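Pumilio homology domain family member 4 (PDB 3BWT) binds single-stranded mRNA through the Pumilio-homology domain that forms this chain, and takes part in regulating gene expression in budding yeast. Local coordinates at residues L35-K38 / A39-I43; I64-L67 / L68-V71. All blocks are in the same frame, centred on the assembly; numbering follows the deposited sequence.

Interaction 1: L35-K38 / A39-I43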
# COMPACT_ATOMS: atom_id res chain seq x y z
N LEU A 35 -8.88 -33.17 13.03
CA LEU A 35 -8.88 -33.82 14.35
C LEU A 35 -9.64 -33.11 15.49
O LEU A 35 -10.46 -33.74 16.16
CB LEU A 35 -7.48 -34.29 14.77
CG LEU A 35 -6.99 -35.43 13.86
CD1 LEU A 35 -5.82 -36.20 14.46
CD2 LEU A 35 -8.14 -36.39 13.54
N GLY A 36 -9.36 -31.84 15.77
CA GLY A 36 -8.14 -31.17 15.38
C GLY A 36 -7.39 -30.98 16.67
O GLY A 36 -6.17 -31.16 16.74
N SER A 37 -8.12 -30.64 17.73
CA SER A 37 -7.52 -30.42 19.04
C SER A 37 -6.35 -31.37 19.39
O SER A 37 -5.27 -30.91 19.76
CB SER A 37 -8.59 -30.47 20.13
OG SER A 37 -8.05 -30.08 21.38
N LYS A 38 -6.58 -32.67 19.26
CA LYS A 38 -5.49 -33.60 19.56
C LYS A 38 -4.34 -33.41 18.58
O LYS A 38 -3.18 -33.56 18.96
CB LYS A 38 -5.92 -35.08 19.61
CG LYS A 38 -6.84 -35.47 20.74
CD LYS A 38 -7.17 -36.97 20.66
CE LYS A 38 -8.12 -37.41 21.80
NZ LYS A 38 -8.47 -38.87 21.74
N ALA A 39 -4.66 -33.09 17.34
CA ALA A 39 -3.63 -32.82 16.34
C ALA A 39 -2.85 -31.57 16.71
O ALA A 39 -1.62 -31.58 16.70
CB ALA A 39 -4.25 -32.69 14.97
N ALA A 40 -3.57 -30.50 17.07
CA ALA A 40 -2.96 -29.24 17.48
C ALA A 40 -2.02 -29.43 18.68
O ALA A 40 -0.94 -28.85 18.72
CB ALA A 40 -4.02 -28.20 17.79
N ASP A 41 -2.44 -30.24 19.65
CA ASP A 41 -1.63 -30.48 20.83
C ASP A 41 -0.34 -31.20 20.46
O ASP A 41 0.76 -30.77 20.81
CB ASP A 41 -2.40 -31.33 21.83
CG ASP A 41 -3.54 -30.59 22.49
OD1 ASP A 41 -3.76 -29.39 22.19
OD2 ASP A 41 -4.23 -31.22 23.32
N ALA A 42 -0.49 -32.32 19.77
CA ALA A 42 0.63 -33.16 19.42
C ALA A 42 1.63 -32.37 18.59
O ALA A 42 2.85 -32.43 18.80
CB ALA A 42 0.15 -34.36 18.64
N ILE A 43 1.10 -31.62 17.63
CA ILE A 43 1.95 -30.87 16.72
C ILE A 43 2.55 -29.65 17.42
O ILE A 43 3.72 -29.32 17.19
CB ILE A 43 1.18 -30.50 15.44
CG1 ILE A 43 0.95 -31.77 14.62
CG2 ILE A 43 1.95 -29.46 14.63
CD1 ILE A 43 -0.12 -31.64 13.58

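Interaction 2: I64-L67 / L68-V71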
# COMPACT_ATOMS: atom_id res chain seq x y z
N ILE A 64 2.73 -23.98 10.22
CA ILE A 64 2.58 -23.09 11.36
C ILE A 64 1.36 -22.17 11.19
O ILE A 64 0.66 -21.89 12.16
CB ILE A 64 3.86 -22.25 11.61
CG1 ILE A 64 5.07 -23.17 11.77
CG2 ILE A 64 3.69 -21.36 12.84
CD1 ILE A 64 4.99 -24.08 12.98
N GLN A 65 1.11 -21.72 9.97
CA GLN A 65 -0.08 -20.92 9.67
C GLN A 65 -1.33 -21.70 10.03
O GLN A 65 -2.27 -21.16 10.61
CB GLN A 65 -0.13 -20.56 8.19
CG GLN A 65 0.88 -19.53 7.77
CD GLN A 65 0.59 -18.97 6.41
OE1 GLN A 65 -0.45 -18.35 6.19
NE2 GLN A 65 1.51 -19.18 5.48
N LYS A 66 -1.35 -22.97 9.65
CA LYS A 66 -2.48 -23.82 9.92
C LYS A 66 -2.55 -24.08 11.42
O LYS A 66 -3.63 -24.01 12.03
CB LYS A 66 -2.35 -25.13 9.14
CG LYS A 66 -3.56 -26.04 9.21
CD LYS A 66 -4.83 -25.36 8.71
CE LYS A 66 -6.07 -26.18 9.05
NZ LYS A 66 -7.27 -25.31 9.23
N LEU A 67 -1.40 -24.34 12.02
CA LEU A 67 -1.28 -24.58 13.45
C LEU A 67 -1.81 -23.41 14.25
O LEU A 67 -2.53 -23.58 15.22
CB LEU A 67 0.17 -24.85 13.84
CG LEU A 67 0.38 -25.35 15.27
CD1 LEU A 67 -0.23 -26.72 15.44
CD2 LEU A 67 1.84 -25.37 15.63
N LEU A 68 -1.45 -22.20 13.82
CA LEU A 68 -1.90 -20.99 14.49
C LEU A 68 -3.44 -20.87 14.56
O LEU A 68 -3.99 -20.44 15.57
CB LEU A 68 -1.27 -19.75 13.85
CG LEU A 68 0.23 -19.55 14.13
CD1 LEU A 68 0.89 -18.69 13.06
CD2 LEU A 68 0.45 -18.97 15.51
N GLU A 69 -4.13 -21.25 13.49
CA GLU A 69 -5.58 -21.17 13.50
C GLU A 69 -6.18 -22.15 14.51
O GLU A 69 -7.15 -21.84 15.19
CB GLU A 69 -6.16 -21.48 12.12
CG GLU A 69 -5.95 -20.39 11.09
CD GLU A 69 -6.15 -20.91 9.67
OE1 GLU A 69 -6.99 -21.81 9.47
OE2 GLU A 69 -5.46 -20.41 8.76
N GLU A 70 -5.57 -23.32 14.61
CA GLU A 70 -6.23 -24.47 15.24
C GLU A 70 -5.86 -24.66 16.71
O GLU A 70 -6.52 -25.40 17.44
CB GLU A 70 -5.93 -25.74 14.44
CG GLU A 70 -7.11 -26.67 14.36
CD GLU A 70 -8.30 -26.04 13.66
OE1 GLU A 70 -8.11 -25.44 12.57
OE2 GLU A 70 -9.42 -26.15 14.19
N VAL A 71 -4.80 -23.97 17.12
CA VAL A 71 -4.19 -24.10 18.44
C VAL A 71 -5.00 -23.26 19.46
O VAL A 71 -5.76 -22.37 19.05
CB VAL A 71 -2.71 -23.65 18.34
CG1 VAL A 71 -2.51 -22.20 18.80
CG2 VAL A 71 -1.81 -24.59 19.07

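Interaction 1: L35-K38 / A39-I43
The contact of Leu35 to Lys38 with Ala39 to Ile43 is local, made within the opening turns of helix 37-47 in Pumilio repeat 1. Three backbone bonds of the i to i+4 kind start the helix. Ala40 N gives its hydrogen to Gly36 O at 2.7 Å, so the residue just before the helix already serves the first turn. Asp41 N follows with Ser37 O at 2.9 Å, and Ala42 N with Lys38 O at 3.1 Å. All three are fairly straight, with N-H...O angles of 157° to 168°.

The apolar part lies where the chain enters the helix. Leu35 comes from the preceding turn, and its CB lies 3.6 Å from Ala39 CB. The CD1 branch reaches the same methyl at 3.9 Å, so the leucine lies alongside it. Asp41 CG is anti to its own carbonyl carbon (chi1 -71°), which folds the carboxylate back along the first turn. Its OD1 is hydrogen-bonded to Gln75 of helix 73-83.

Leu8 of the N-terminal loop covers Leu35 and Ala39, Ala40 rests on Leu32 of helix 22-34, and Ala42 packs against Ile12 and Ile15. Beyond the contact, Ile43 touches Leu28 and Leu32 of helix 22-34 and Ile15 of helix 15-18.

Interaction 2: I64-L67 / L68-V71
Lys66 NZ meets two carboxylates one turn further along helix 60-70, in two salt bridges. Lys66 NZ lies 3.4 Å from Glu70 OE1, with a weak hydrogen bond, and 3.5 Å from Glu69 OE1. The lysine lies beside Glu70, pointing the same way, and crosses Glu69 at about a right angle. Its CG is anti to the backbone N (chi1 -174°), and a bend at chi2 (58°) carries the amine along the helix toward both acids. The strongest partner of the amine is Asp33 OD1 of helix 22-34, and together the three carboxylates probably favour a charged amine.

On the apolar side, Ile64 CG2 touches Leu68 CD1 at 3.9 Å. Along the backbone, Leu68 N bonds to Ile64 O at 2.7 Å. Replacing Leu68 with an alanine would probably leave Ile64 CG2 without its methyl partner and open a gap facing Leu103 and Leu79.

This is the C-terminal part of helix 60-70 in Pumilio repeat 2, the helix that in PUF repeats lines the concave, RNA-binding face. Val71 is the first residue past the helix. Val71 N makes a weak bond to Leu67 O at 3.0 Å, and Val71 CG2 lies 4.5 Å from Leu67 CG.

Further out, Leu67 touches Leu32 and Leu79, and Val71 lies against Phe44. Gln65 NE2 is bonded to Asn61, and its side chain touches Arg98.

Interaction 1 belongs to repeat 1 and interaction 2 to repeat 2, with centres about 10 Å apart. The two stretches touch directly. Ile43 CG2 lies 3.6 Å from Leu67 CD1, so the isoleucine that stands apart within interaction 1 is the one that meets interaction 2. Ala40 also takes part: its CB is 3.8 Å from Glu70 O, close to where helix 60-70 ends. Leu32 of helix 22-34 is a shared neighbour, touched by Ala40, Ile43, Lys66 and Leu67. The packing between the two stretches joins repeats 1 and 2 near the N-terminal end of the RNA-binding domain. No RNA lies at either contact.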